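Local atomic coordinates of oxygen-independent coproporphyrinogen III oxidase (Escherichia coli, PDB entry 1OLT), a protein that catalyses the anaerobic, S-adenosylmethionine-dependent oxidative decarboxylation of two propionate groups of coproporphyrinogen III to give protoporphyrinogen IX in heme biosynthesis. Residues A[84-96]-A[343-357]. Sequence-based numbering, arbitrary orientation.
Sequences QYLDALEQEIVHR and LKQYYQQVDEQGNAL
Helices 84-96 and 343-353 cross at 44°, their axes 9.5 Å apart at closest approach, with Ala88 facing Tyr347 and Glu92 facing Asn355 just beyond the second helix. Tyr346 is a knob in the hole formed by Tyr85, Ala88, Leu89 and Glu92. Its CG is anti to the backbone N, which sends the ring across to helix 84-96. There Tyr346 OH donates to Glu92 OE1 at 2.6 Å, on the anti side of the carboxylate and 27° out of its plane. Gly325 N also binds OE1, and a water links Glu92 OE2 to Ala356 N. A phenylalanine in place of Tyr346 would probably leave Glu92 OE1 without its hydroxyl partner and its carboxylate less firmly oriented. Helix 80-96 belongs to the radical SAM core and packs on strand 53-62; the contact joins it to helix 343-353 and the turn leading to strand 357-362. Tyr85 OH hydrogen-bonds to the backbone O of His58, a residue of the S-adenosylmethionine pocket. The edge of the Tyr347 ring meets Ala88 CB, 3.7 Å from CE1. Past the helix end, Gly354 has positive phi, and its O receives a CA-H...O contact from Glu92. The Arg96 guanidinium stacks on the Asn355 side chain, planes 5° apart, and forms a salt bridge with Glu38.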
loop_
_atom_site.group_PDB
_atom_site.type_symbol
_atom_site.label_atom_id
_atom_site.label_comp_id
_atom_site.label_asym_id
_atom_site.label_seq_id
_atom_site.Cartn_x
_atom_site.Cartn_y
_atom_site.Cartn_z
ATOM N N GLN A 84 12.910 22.471 -4.156
ATOM C CA GLN A 84 11.689 23.203 -4.420
ATOM C C GLN A 84 10.480 22.461 -3.800
ATOM O O GLN A 84 9.632 23.073 -3.238
ATOM C CB GLN A 84 11.415 23.362 -5.918
ATOM C CG GLN A 84 12.494 24.067 -6.722
ATOM C CD GLN A 84 12.196 24.120 -8.212
ATOM O OE1 GLN A 84 11.540 23.208 -8.735
ATOM N NE2 GLN A 84 12.647 25.235 -8.904
ATOM N N TYR A 85 10.472 21.146 -3.894
ATOM C CA TYR A 85 9.396 20.367 -3.380
ATOM C C TYR A 85 9.338 20.417 -1.851
ATOM O O TYR A 85 8.252 20.589 -1.277
ATOM C CB TYR A 85 9.537 18.928 -3.892
ATOM C CG TYR A 85 8.364 18.053 -3.543
ATOM C CD1 TYR A 85 7.169 18.239 -4.165
ATOM C CD2 TYR A 85 8.473 17.072 -2.614
ATOM C CE1 TYR A 85 6.067 17.449 -3.858
ATOM C CE2 TYR A 85 7.378 16.221 -2.313
ATOM C CZ TYR A 85 6.168 16.453 -2.938
ATOM O OH TYR A 85 5.048 15.658 -2.688
ATOM N N LEU A 86 10.479 20.303 -1.182
ATOM C CA LEU A 86 10.534 20.469 0.248
ATOM C C LEU A 86 10.192 21.891 0.670
ATOM O O LEU A 86 9.612 22.066 1.754
ATOM C CB LEU A 86 11.901 20.084 0.841
ATOM C CG LEU A 86 12.336 18.622 0.872
ATOM C CD1 LEU A 86 13.503 18.317 1.808
ATOM C CD2 LEU A 86 11.292 17.766 1.133
ATOM N N ASP A 87 10.439 22.895 -0.180
ATOM C CA ASP A 87 9.952 24.253 0.127
ATOM C C ASP A 87 8.422 24.227 0.229
ATOM O O ASP A 87 7.853 24.881 1.091
ATOM C CB ASP A 87 10.371 25.307 -0.890
ATOM C CG ASP A 87 11.844 25.593 -0.872
ATOM O OD1 ASP A 87 12.531 25.345 0.141
ATOM O OD2 ASP A 87 12.424 26.120 -1.881
ATOM N N ALA A 88 7.773 23.529 -0.694
ATOM C CA ALA A 88 6.301 23.435 -0.719
ATOM C C ALA A 88 5.749 22.600 0.439
ATOM O O ALA A 88 4.776 22.971 1.042
ATOM C CB ALA A 88 5.831 22.882 -2.018
ATOM N N LEU A 89 6.397 21.496 0.743
ATOM C CA LEU A 89 6.047 20.643 1.887
ATOM C C LEU A 89 6.169 21.410 3.195
ATOM O O LEU A 89 5.256 21.333 4.041
ATOM C CB LEU A 89 6.904 19.399 1.975
ATOM C CG LEU A 89 6.586 18.260 1.018
ATOM C CD1 LEU A 89 7.674 17.231 1.208
ATOM C CD2 LEU A 89 5.200 17.681 1.396
ATOM N N GLU A 90 7.218 22.202 3.335
ATOM C CA GLU A 90 7.324 23.095 4.500
ATOM C C GLU A 90 6.056 23.968 4.689
ATOM O O GLU A 90 5.540 24.114 5.787
ATOM C CB GLU A 90 8.550 24.008 4.401
ATOM C CG GLU A 90 8.658 25.011 5.564
ATOM C CD GLU A 90 9.980 25.835 5.578
ATOM O OE1 GLU A 90 10.693 25.905 4.556
ATOM O OE2 GLU A 90 10.281 26.507 6.619
ATOM N N GLN A 91 5.609 24.586 3.624
ATOM C CA GLN A 91 4.438 25.451 3.685
ATOM C C GLN A 91 3.160 24.596 3.982
ATOM O O GLN A 91 2.347 24.952 4.843
ATOM C CB GLN A 91 4.275 26.251 2.417
ATOM C CG GLN A 91 5.349 27.359 2.169
ATOM C CD GLN A 91 5.566 28.237 3.344
ATOM O OE1 GLN A 91 4.609 28.609 3.992
ATOM N NE2 GLN A 91 6.839 28.469 3.716
ATOM N N GLU A 92 3.049 23.442 3.367
ATOM C CA GLU A 92 1.902 22.569 3.656
ATOM C C GLU A 92 1.889 22.162 5.153
ATOM O O GLU A 92 0.827 22.239 5.820
ATOM C CB GLU A 92 1.845 21.326 2.722
ATOM C CG GLU A 92 0.570 20.548 2.872
ATOM C CD GLU A 92 0.481 19.244 1.987
ATOM O OE1 GLU A 92 1.456 18.901 1.263
ATOM O OE2 GLU A 92 -0.575 18.572 2.076
ATOM N N ILE A 93 3.046 21.788 5.667
ATOM C CA ILE A 93 3.188 21.328 7.007
ATOM C C ILE A 93 2.864 22.467 7.972
ATOM O O ILE A 93 2.082 22.300 8.969
ATOM C CB ILE A 93 4.583 20.760 7.255
ATOM C CG1 ILE A 93 4.702 19.408 6.536
ATOM C CG2 ILE A 93 4.837 20.636 8.698
ATOM C CD1 ILE A 93 6.102 18.948 6.281
ATOM N N VAL A 94 3.397 23.636 7.658
ATOM C CA VAL A 94 3.198 24.809 8.491
ATOM C C VAL A 94 1.719 25.210 8.597
ATOM O O VAL A 94 1.276 25.644 9.621
ATOM C CB VAL A 94 4.136 25.972 7.915
ATOM C CG1 VAL A 94 3.573 27.242 8.063
ATOM C CG2 VAL A 94 5.556 25.809 8.566
ATOM N N HIS A 95 0.964 25.026 7.518
ATOM C CA HIS A 95 -0.447 25.323 7.521
ATOM C C HIS A 95 -1.363 24.197 8.106
ATOM O O HIS A 95 -2.307 24.514 8.749
ATOM C CB HIS A 95 -0.888 25.718 6.116
ATOM C CG HIS A 95 -0.279 27.021 5.660
ATOM N ND1 HIS A 95 -1.006 28.195 5.591
ATOM C CD2 HIS A 95 0.990 27.344 5.279
ATOM C CE1 HIS A 95 -0.216 29.179 5.173
ATOM N NE2 HIS A 95 0.998 28.696 4.994
ATOM N N ARG A 96 -1.049 22.925 7.879
ATOM C CA ARG A 96 -1.897 21.794 8.307
ATOM C C ARG A 96 -1.604 21.330 9.712
ATOM O O ARG A 96 -2.534 21.060 10.484
ATOM C CB ARG A 96 -1.768 20.596 7.376
ATOM C CG ARG A 96 -2.478 20.752 6.073
ATOM C CD ARG A 96 -3.952 20.871 6.295
ATOM N NE ARG A 96 -4.803 20.710 5.130
ATOM C CZ ARG A 96 -5.880 21.462 4.858
ATOM N NH1 ARG A 96 -6.187 22.535 5.568
ATOM N NH2 ARG A 96 -6.632 21.177 3.800
ATOM N N LEU A 343 1.860 18.202 -10.118
ATOM C CA LEU A 343 2.745 18.985 -9.359
ATOM C C LEU A 343 2.566 20.480 -9.479
ATOM O O LEU A 343 2.618 21.166 -8.460
ATOM C CB LEU A 343 4.197 18.564 -9.667
ATOM C CG LEU A 343 5.233 19.136 -8.728
ATOM C CD1 LEU A 343 4.973 18.668 -7.308
ATOM C CD2 LEU A 343 6.614 18.699 -9.163
ATOM N N LYS A 344 2.304 20.970 -10.704
ATOM C CA LYS A 344 2.168 22.382 -10.909
ATOM C C LYS A 344 0.930 22.883 -10.153
ATOM O O LYS A 344 0.963 23.968 -9.557
ATOM C CB LYS A 344 2.018 22.719 -12.387
ATOM C CG LYS A 344 1.774 24.189 -12.650
ATOM C CD LYS A 344 1.618 24.371 -14.204
ATOM C CE LYS A 344 1.310 25.826 -14.599
ATOM N NZ LYS A 344 2.561 26.459 -15.231
ATOM N N GLN A 345 -0.119 22.103 -10.009
ATOM C CA GLN A 345 -1.333 22.698 -9.270
ATOM C C GLN A 345 -1.131 22.417 -7.731
ATOM O O GLN A 345 -1.649 23.181 -6.905
ATOM C CB GLN A 345 -2.771 22.144 -9.743
ATOM C CG GLN A 345 -3.046 22.317 -11.328
ATOM C CD GLN A 345 -3.225 23.732 -11.655
ATOM O OE1 GLN A 345 -2.547 24.264 -12.543
ATOM N NE2 GLN A 345 -4.114 24.392 -10.924
ATOM N N TYR A 346 -0.416 21.336 -7.360
ATOM C CA TYR A 346 -0.045 21.223 -5.983
ATOM C C TYR A 346 0.729 22.500 -5.542
ATOM O O TYR A 346 0.379 23.126 -4.578
ATOM C CB TYR A 346 0.797 19.929 -5.804
ATOM C CG TYR A 346 1.437 19.828 -4.431
ATOM C CD1 TYR A 346 0.714 19.373 -3.332
ATOM C CD2 TYR A 346 2.744 20.189 -4.220
ATOM C CE1 TYR A 346 1.289 19.330 -2.063
ATOM C CE2 TYR A 346 3.310 20.163 -2.943
ATOM C CZ TYR A 346 2.586 19.727 -1.878
ATOM O OH TYR A 346 3.149 19.684 -0.618
ATOM N N TYR A 347 1.748 22.895 -6.292
ATOM C CA TYR A 347 2.544 24.059 -5.954
ATOM C C TYR A 347 1.730 25.314 -5.916
ATOM O O TYR A 347 1.803 26.083 -4.956
ATOM C CB TYR A 347 3.678 24.265 -6.960
ATOM C CG TYR A 347 4.852 23.342 -6.846
ATOM C CD1 TYR A 347 5.227 22.799 -5.639
ATOM C CD2 TYR A 347 5.643 23.085 -7.933
ATOM C CE1 TYR A 347 6.332 21.987 -5.531
ATOM C CE2 TYR A 347 6.794 22.217 -7.841
ATOM C CZ TYR A 347 7.127 21.707 -6.651
ATOM O OH TYR A 347 8.207 20.923 -6.479
ATOM N N GLN A 348 0.936 25.526 -6.940
ATOM C CA GLN A 348 0.127 26.718 -7.037
ATOM C C GLN A 348 -0.875 26.830 -5.887
ATOM O O GLN A 348 -1.029 27.912 -5.292
ATOM C CB GLN A 348 -0.576 26.811 -8.410
ATOM C CG GLN A 348 -1.266 28.142 -8.655
ATOM C CD GLN A 348 -1.946 28.211 -10.056
ATOM O OE1 GLN A 348 -1.342 27.818 -11.067
ATOM N NE2 GLN A 348 -3.175 28.693 -10.102
ATOM N N GLN A 349 -1.541 25.737 -5.539
ATOM C CA GLN A 349 -2.508 25.845 -4.441
ATOM C C GLN A 349 -1.818 25.979 -3.075
ATOM O O GLN A 349 -2.269 26.733 -2.216
ATOM C CB GLN A 349 -3.495 24.670 -4.472
ATOM C CG GLN A 349 -4.753 24.952 -3.650
ATOM C CD GLN A 349 -5.733 23.753 -3.625
ATOM O OE1 GLN A 349 -5.986 23.187 -4.651
ATOM N NE2 GLN A 349 -6.293 23.424 -2.450
ATOM N N VAL A 350 -0.689 25.294 -2.863
ATOM C CA VAL A 350 0.010 25.448 -1.595
ATOM C C VAL A 350 0.446 26.926 -1.440
ATOM O O VAL A 350 0.272 27.538 -0.379
ATOM C CB VAL A 350 1.175 24.520 -1.480
ATOM C CG1 VAL A 350 2.130 24.890 -0.332
ATOM C CG2 VAL A 350 0.683 23.091 -1.286
ATOM N N ASP A 351 0.954 27.494 -2.523
ATOM C CA ASP A 351 1.419 28.881 -2.483
ATOM C C ASP A 351 0.257 29.827 -2.175
ATOM O O ASP A 351 0.398 30.806 -1.382
ATOM C CB ASP A 351 2.117 29.242 -3.814
ATOM C CG ASP A 351 2.599 30.680 -3.844
ATOM O OD1 ASP A 351 3.368 31.107 -2.951
ATOM O OD2 ASP A 351 2.169 31.481 -4.658
ATOM N N GLU A 352 -0.888 29.596 -2.800
ATOM C CA GLU A 352 -2.002 30.524 -2.635
ATOM C C GLU A 352 -2.819 30.298 -1.377
ATOM O O GLU A 352 -3.379 31.258 -0.846
ATOM C CB GLU A 352 -2.962 30.468 -3.861
ATOM C CG GLU A 352 -2.268 30.938 -5.135
ATOM C CD GLU A 352 -3.135 30.865 -6.407
ATOM O OE1 GLU A 352 -4.262 30.272 -6.369
ATOM O OE2 GLU A 352 -2.649 31.403 -7.456
ATOM N N GLN A 353 -2.932 29.063 -0.912
ATOM C CA GLN A 353 -3.908 28.725 0.189
ATOM C C GLN A 353 -3.212 28.022 1.374
ATOM O O GLN A 353 -3.798 27.837 2.384
ATOM C CB GLN A 353 -5.016 27.765 -0.311
ATOM C CG GLN A 353 -5.816 28.315 -1.424
ATOM C CD GLN A 353 -6.918 27.373 -1.895
ATOM O OE1 GLN A 353 -7.397 26.536 -1.137
ATOM N NE2 GLN A 353 -7.311 27.515 -3.146
ATOM N N GLY A 354 -1.982 27.598 1.208
ATOM C CA GLY A 354 -1.297 26.801 2.228
ATOM C C GLY A 354 -1.633 25.324 2.303
ATOM O O GLY A 354 -1.018 24.581 3.114
ATOM N N ASN A 355 -2.511 24.863 1.408
ATOM C CA ASN A 355 -2.829 23.448 1.248
ATOM C C ASN A 355 -3.122 23.114 -0.234
ATOM O O ASN A 355 -3.294 24.002 -1.087
ATOM C CB ASN A 355 -4.069 23.073 2.160
ATOM C CG ASN A 355 -5.336 23.702 1.706
ATOM O OD1 ASN A 355 -5.777 24.756 2.245
ATOM N ND2 ASN A 355 -5.945 23.123 0.710
ATOM N N ALA A 356 -3.200 21.837 -0.529
ATOM C CA ALA A 356 -3.435 21.389 -1.885
ATOM C C ALA A 356 -4.678 20.517 -1.981
ATOM O O ALA A 356 -4.793 19.721 -2.903
ATOM C CB ALA A 356 -2.212 20.626 -2.380
ATOM N N LEU A 357 -5.617 20.679 -1.069
ATOM C CA LEU A 357 -6.844 19.862 -1.101
ATOM C C LEU A 357 -7.543 20.014 -2.427
ATOM O O LEU A 357 -7.891 21.125 -2.837
ATOM C CB LEU A 357 -7.805 20.225 0.038
ATOM C CG LEU A 357 -9.156 19.489 0.024
ATOM C CD1 LEU A 357 -9.019 18.071 0.238
ATOM C CD2 LEU A 357 -10.044 20.079 1.124
HETATM O O HOH W 1 9.818 20.987 -8.531
HETATM O O HOH W 2 -2.854 19.914 1.615
#